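Glp_546_48378_50642 (Giardia intestinalis, PDB 2QVW) cleaves double-stranded RNA in the RNA interference pathway, producing small interfering RNAs of 21 to 23 base pairs that direct destruction of homologous RNAs. Local coordinates at residues C291-G296 / V412-T417; D332-L337 / A405-E410. One frame throughout, in Å; residues are numbered along the deposited sequence.

Interaction 1: residues C291-G296 / V412-T417; sequences CGRIGG and VGSIFT
Arg293 reaches from the loop ahead of helix 295-306 to the C-terminal part of helix 404-417, in the first RNase III domain of Dicer, and there takes hold of the carbonyl of Ser414 and the hydroxyl of Thr417. CG lies opposite the carbonyl carbon across CA-CB (chi1 -53°), and from CG to NE the chain runs extended, which brings the guanidinium to the helix. It meets its partners edge-on, all of them close to its plane. NH1 and NH2 share one acceptor in an end-on grip: Arg293 NH1 donates to Ser414 O at 2.9 Å, from above the carbonyl plane, while Arg293 NH2 reaches the same Ser414 O at 3.3 Å within that plane, on a lone pair. The first of the two bonds is the straighter, at 159°.

NH2 also donates to Thr417 OG1, 2.9 Å away, through a more bent hydrogen bond. Thr417 OG1 can serve here because it stands between the backbone N and the carbonyl carbon (chi1 49°), on the side that the arginine approaches. Ser414 OG approaches the same group, 3.3 Å from Arg293 NH1.

Cys291 completes the setting. Its thiol sulfur accepts from NH1 in the guanidinium plane and, weakly, from the backbone N of Arg293, so sulfur and helix together limit rotation of the flat group. NH1 is thus held between Cys291 SG and Ser414 O, NH2 between Ser414 O and Thr417 OG1. Beyond the polar cluster, Ile415 starts away from the loop but bends back through CG1, and the methyl carbon Ile415 CD1 rests 3.9 Å from Cys291 CA.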
loop_
_atom_site.group_PDB
_atom_site.type_symbol
_atom_site.label_atom_id
_atom_site.label_comp_id
_atom_site.label_asym_id
_atom_site.label_seq_id
_atom_site.Cartn_x
_atom_site.Cartn_y
_atom_site.Cartn_z
ATOM N N CYS A 291 1.517 7.552 -4.149
ATOM C CA CYS A 291 1.760 6.162 -4.527
ATOM C C CYS A 291 0.968 5.742 -5.759
ATOM O O CYS A 291 1.321 4.775 -6.442
ATOM C CB CYS A 291 1.375 5.240 -3.375
ATOM S SG CYS A 291 -0.368 5.353 -2.942
ATOM N N GLY A 292 -0.111 6.467 -6.027
ATOM C CA GLY A 292 -0.944 6.156 -7.170
ATOM C C GLY A 292 -2.304 5.677 -6.721
ATOM O O GLY A 292 -3.305 5.837 -7.428
ATOM N N ARG A 293 -2.333 5.086 -5.532
ATOM C CA ARG A 293 -3.569 4.563 -4.954
ATOM C C ARG A 293 -4.541 5.702 -4.640
ATOM O O ARG A 293 -4.160 6.876 -4.605
ATOM C CB ARG A 293 -3.264 3.798 -3.665
ATOM C CG ARG A 293 -2.206 2.719 -3.802
ATOM C CD ARG A 293 -2.028 1.988 -2.485
ATOM N NE ARG A 293 -1.141 0.844 -2.617
ATOM C CZ ARG A 293 0.171 0.933 -2.764
ATOM N NH1 ARG A 293 0.755 2.116 -2.789
ATOM N NH2 ARG A 293 0.900 -0.162 -2.903
ATOM N N ILE A 294 -5.803 5.349 -4.430
ATOM C CA ILE A 294 -6.811 6.339 -4.097
ATOM C C ILE A 294 -7.897 5.708 -3.249
ATOM O O ILE A 294 -7.997 4.482 -3.148
ATOM C CB ILE A 294 -7.460 6.939 -5.351
ATOM C CG1 ILE A 294 -7.983 5.819 -6.257
ATOM C CG2 ILE A 294 -6.467 7.822 -6.084
ATOM C CD1 ILE A 294 -9.287 5.192 -5.798
ATOM N N GLY A 295 -8.704 6.555 -2.625
ATOM C CA GLY A 295 -9.778 6.057 -1.796
ATOM C C GLY A 295 -9.303 5.241 -0.613
ATOM O O GLY A 295 -8.419 5.667 0.125
ATOM N N GLY A 296 -9.891 4.059 -0.445
ATOM C CA GLY A 296 -9.545 3.193 0.667
ATOM C C GLY A 296 -8.117 2.688 0.715
ATOM O O GLY A 296 -7.535 2.594 1.793
ATOM N N VAL A 412 9.279 3.960 -0.747
ATOM C CA VAL A 412 9.814 3.400 -1.977
ATOM C C VAL A 412 9.150 2.057 -2.224
ATOM O O VAL A 412 8.697 1.785 -3.327
ATOM C CB VAL A 412 11.351 3.220 -1.882
ATOM C CG1 VAL A 412 11.891 2.604 -3.153
ATOM C CG2 VAL A 412 12.014 4.558 -1.647
ATOM N N GLY A 413 9.079 1.231 -1.190
ATOM C CA GLY A 413 8.455 -0.069 -1.332
ATOM C C GLY A 413 6.979 0.045 -1.637
ATOM O O GLY A 413 6.401 -0.838 -2.268
ATOM N N SER A 414 6.379 1.149 -1.198
ATOM C CA SER A 414 4.949 1.395 -1.409
ATOM C C SER A 414 4.622 1.959 -2.799
ATOM O O SER A 414 3.574 1.645 -3.364
ATOM C CB SER A 414 4.395 2.344 -0.330
ATOM O OG SER A 414 2.967 2.385 -0.354
ATOM N N ILE A 415 5.503 2.801 -3.329
ATOM C CA ILE A 415 5.311 3.380 -4.650
ATOM C C ILE A 415 5.321 2.231 -5.652
ATOM O O ILE A 415 4.478 2.144 -6.546
ATOM C CB ILE A 415 6.481 4.317 -5.038
ATOM C CG1 ILE A 415 6.657 5.432 -3.994
ATOM C CG2 ILE A 415 6.254 4.872 -6.441
ATOM C CD1 ILE A 415 5.615 6.526 -4.039
ATOM N N PHE A 416 6.305 1.355 -5.475
ATOM C CA PHE A 416 6.525 0.200 -6.328
ATOM C C PHE A 416 5.305 -0.709 -6.430
ATOM O O PHE A 416 4.938 -1.141 -7.523
ATOM C CB PHE A 416 7.708 -0.593 -5.790
ATOM C CG PHE A 416 8.263 -1.587 -6.761
ATOM C CD1 PHE A 416 8.994 -1.168 -7.866
ATOM C CD2 PHE A 416 8.073 -2.950 -6.562
ATOM C CE1 PHE A 416 9.524 -2.099 -8.753
ATOM C CE2 PHE A 416 8.599 -3.880 -7.444
ATOM C CZ PHE A 416 9.325 -3.457 -8.535
ATOM N N THR A 417 4.686 -1.008 -5.291
ATOM C CA THR A 417 3.511 -1.869 -5.274
ATOM C C THR A 417 2.236 -1.116 -5.626
ATOM O O THR A 417 1.167 -1.707 -5.724
ATOM C CB THR A 417 3.320 -2.529 -3.909
ATOM O OG1 THR A 417 3.418 -1.539 -2.882
ATOM C CG2 THR A 417 4.374 -3.597 -3.681
#

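Interaction 2: residues D332-L337 / A405-E410; sequences DVFQRL and ADMYEE
Two side chains with their CG opposite the backbone N make this crossing: Phe334 (chi1 180°) sends its ring toward helix 404-417, and Glu410 (chi1 -164°) lays its CG methylene over that ring. The result is a CH-pi contact, with Glu410 CG 3.6 Å from the centroid of the Phe334 ring and almost on its normal. Asp406 comes to the same ring differently, its CB lying in the ring plane at the edge, 3.9 Å from Phe334 CZ. Met407 adds apolar packing through CG, 4.0 Å from Phe334 CE1. Glu410 thus lies over one face, and Asp406, one turn earlier, meets the edge.

A bend at chi2 of Glu410 turns its carboxylate toward Leu337, whose CD1 and CB are the atoms nearest to OE2. This pair sits where the two backbones come nearest, at Leu337 and Glu410. The axes of the two short segments pass 9.0 Å apart at their closest, nearly perpendicular at 79°. Lys402 makes a cation-pi contact with Phe334, and the loop residue Leu308 touches both Phe334 and Met407.

Asp406 and Glu409, together with Glu338 just beyond Leu337, are the expected ligands of a manganese ion, and such an ion is bound close to Glu409. Acidic residues contributed by two crossed helices to one metal site are the hallmark of the RNase III catalytic domain.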
loop_
_atom_site.group_PDB
_atom_site.type_symbol
_atom_site.label_atom_id
_atom_site.label_comp_id
_atom_site.label_asym_id
_atom_site.label_seq_id
_atom_site.Cartn_x
_atom_site.Cartn_y
_atom_site.Cartn_z
ATOM N N ASP A 332 2.872 -4.656 10.009
ATOM C CA ASP A 332 3.557 -5.644 9.201
ATOM C C ASP A 332 3.751 -5.094 7.804
ATOM O O ASP A 332 4.799 -5.257 7.199
ATOM C CB ASP A 332 2.746 -6.937 9.137
ATOM C CG ASP A 332 2.496 -7.530 10.506
ATOM O OD1 ASP A 332 3.433 -7.513 11.335
ATOM O OD2 ASP A 332 1.371 -8.019 10.746
ATOM N N VAL A 333 2.733 -4.434 7.285
ATOM C CA VAL A 333 2.849 -3.869 5.963
ATOM C C VAL A 333 4.054 -2.942 5.893
ATOM O O VAL A 333 4.840 -3.031 4.964
ATOM C CB VAL A 333 1.586 -3.101 5.575
ATOM C CG1 VAL A 333 1.745 -2.529 4.197
ATOM C CG2 VAL A 333 0.388 -4.030 5.605
ATOM N N PHE A 334 4.207 -2.057 6.871
ATOM C CA PHE A 334 5.349 -1.147 6.885
ATOM C C PHE A 334 6.608 -1.984 6.889
ATOM O O PHE A 334 7.571 -1.702 6.192
ATOM C CB PHE A 334 5.340 -0.281 8.141
ATOM C CG PHE A 334 6.506 0.685 8.232
ATOM C CD1 PHE A 334 6.278 2.059 8.337
ATOM C CD2 PHE A 334 7.821 0.230 8.228
ATOM C CE1 PHE A 334 7.330 2.965 8.432
ATOM C CE2 PHE A 334 8.878 1.123 8.321
ATOM C CZ PHE A 334 8.629 2.498 8.425
ATOM N N GLN A 335 6.593 -3.016 7.710
ATOM C CA GLN A 335 7.722 -3.905 7.828
ATOM C C GLN A 335 8.118 -4.512 6.478
ATOM O O GLN A 335 9.281 -4.458 6.088
ATOM C CB GLN A 335 7.378 -5.020 8.813
ATOM C CG GLN A 335 8.539 -5.455 9.680
ATOM C CD GLN A 335 8.184 -6.611 10.602
ATOM O OE1 GLN A 335 7.189 -6.558 11.338
ATOM N NE2 GLN A 335 9.007 -7.665 10.572
ATOM N N ARG A 336 7.156 -5.084 5.760
ATOM C CA ARG A 336 7.450 -5.719 4.476
ATOM C C ARG A 336 7.457 -4.814 3.239
ATOM O O ARG A 336 7.592 -5.297 2.119
ATOM C CB ARG A 336 6.498 -6.899 4.260
ATOM C CG ARG A 336 5.030 -6.593 4.478
ATOM C CD ARG A 336 4.306 -7.832 4.969
ATOM N NE ARG A 336 4.525 -8.969 4.083
ATOM C CZ ARG A 336 3.976 -9.084 2.882
ATOM N NH1 ARG A 336 3.178 -8.139 2.431
ATOM N NH2 ARG A 336 4.233 -10.137 2.129
ATOM N N LEU A 337 7.309 -3.508 3.436
ATOM C CA LEU A 337 7.336 -2.575 2.320
ATOM C C LEU A 337 8.693 -1.890 2.352
ATOM O O LEU A 337 9.227 -1.491 1.321
ATOM C CB LEU A 337 6.214 -1.537 2.441
ATOM C CG LEU A 337 4.791 -2.017 2.144
ATOM C CD1 LEU A 337 3.823 -0.860 2.288
ATOM C CD2 LEU A 337 4.730 -2.583 0.736
ATOM N N ALA A 405 14.804 6.916 8.740
ATOM C CA ALA A 405 15.272 6.407 7.465
ATOM C C ALA A 405 14.407 5.296 6.909
ATOM O O ALA A 405 14.181 5.233 5.703
ATOM C CB ALA A 405 16.700 5.948 7.576
ATOM N N ASP A 406 13.919 4.428 7.793
ATOM C CA ASP A 406 13.079 3.300 7.406
ATOM C C ASP A 406 11.899 3.772 6.584
ATOM O O ASP A 406 11.498 3.122 5.613
ATOM C CB ASP A 406 12.540 2.581 8.641
ATOM C CG ASP A 406 13.618 2.202 9.618
ATOM O OD1 ASP A 406 13.262 1.609 10.662
ATOM O OD2 ASP A 406 14.807 2.494 9.344
ATOM N N MET A 407 11.335 4.903 6.992
ATOM C CA MET A 407 10.185 5.456 6.303
ATOM C C MET A 407 10.470 5.676 4.821
ATOM O O MET A 407 9.612 5.432 3.972
ATOM C CB MET A 407 9.749 6.769 6.959
ATOM C CG MET A 407 9.038 6.599 8.306
ATOM S SD MET A 407 8.218 8.112 8.904
ATOM C CE MET A 407 9.084 8.368 10.402
ATOM N N TYR A 408 11.679 6.123 4.502
ATOM C CA TYR A 408 12.041 6.367 3.112
ATOM C C TYR A 408 11.905 5.100 2.284
ATOM O O TYR A 408 11.257 5.100 1.250
ATOM C CB TYR A 408 13.473 6.871 3.020
ATOM C CG TYR A 408 13.830 7.404 1.653
ATOM C CD1 TYR A 408 13.620 8.744 1.334
ATOM C CD2 TYR A 408 14.382 6.569 0.677
ATOM C CE1 TYR A 408 13.955 9.244 0.077
ATOM C CE2 TYR A 408 14.718 7.052 -0.578
ATOM C CZ TYR A 408 14.504 8.391 -0.874
ATOM O OH TYR A 408 14.840 8.883 -2.113
ATOM N N GLU A 409 12.523 4.020 2.754
ATOM C CA GLU A 409 12.491 2.734 2.069
ATOM C C GLU A 409 11.070 2.185 1.997
ATOM O O GLU A 409 10.700 1.508 1.038
ATOM C CB GLU A 409 13.391 1.743 2.806
ATOM C CG GLU A 409 14.799 2.251 3.058
ATOM C CD GLU A 409 15.572 1.377 4.032
ATOM O OE1 GLU A 409 15.052 1.103 5.137
ATOM O OE2 GLU A 409 16.706 0.969 3.701
ATOM N N GLU A 410 10.281 2.464 3.025
ATOM C CA GLU A 410 8.899 2.018 3.073
ATOM C C GLU A 410 8.138 2.695 1.931
ATOM O O GLU A 410 7.470 2.031 1.148
ATOM C CB GLU A 410 8.301 2.399 4.423
ATOM C CG GLU A 410 7.005 1.691 4.804
ATOM C CD GLU A 410 5.783 2.234 4.090
ATOM O OE1 GLU A 410 5.808 3.393 3.623
ATOM O OE2 GLU A 410 4.780 1.502 4.013
#

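Overall arrangement
Following the chain from its N terminus, residues 291-296 come first, leading into helix 295-306. Helix 330-356 then supplies residues 332-337, and after a largely helical excursion the chain returns as helix 404-417. Residues 405-410 close the shorter loop, interaction 2, and residues 412-417 close the longer one, interaction 1, so the loop of interaction 2 lies wholly within that of interaction 1. One helix thus serves both contacts, its earlier turns crossing helix 330-356 and its later turns meeting the approach to helix 295-306. Leu337 bridges them directly, its methyl groups packing on Gly413, Ser414 and Thr417. Beyond, Phe416 and Thr417 touch helix 648-669 of the second RNase III region.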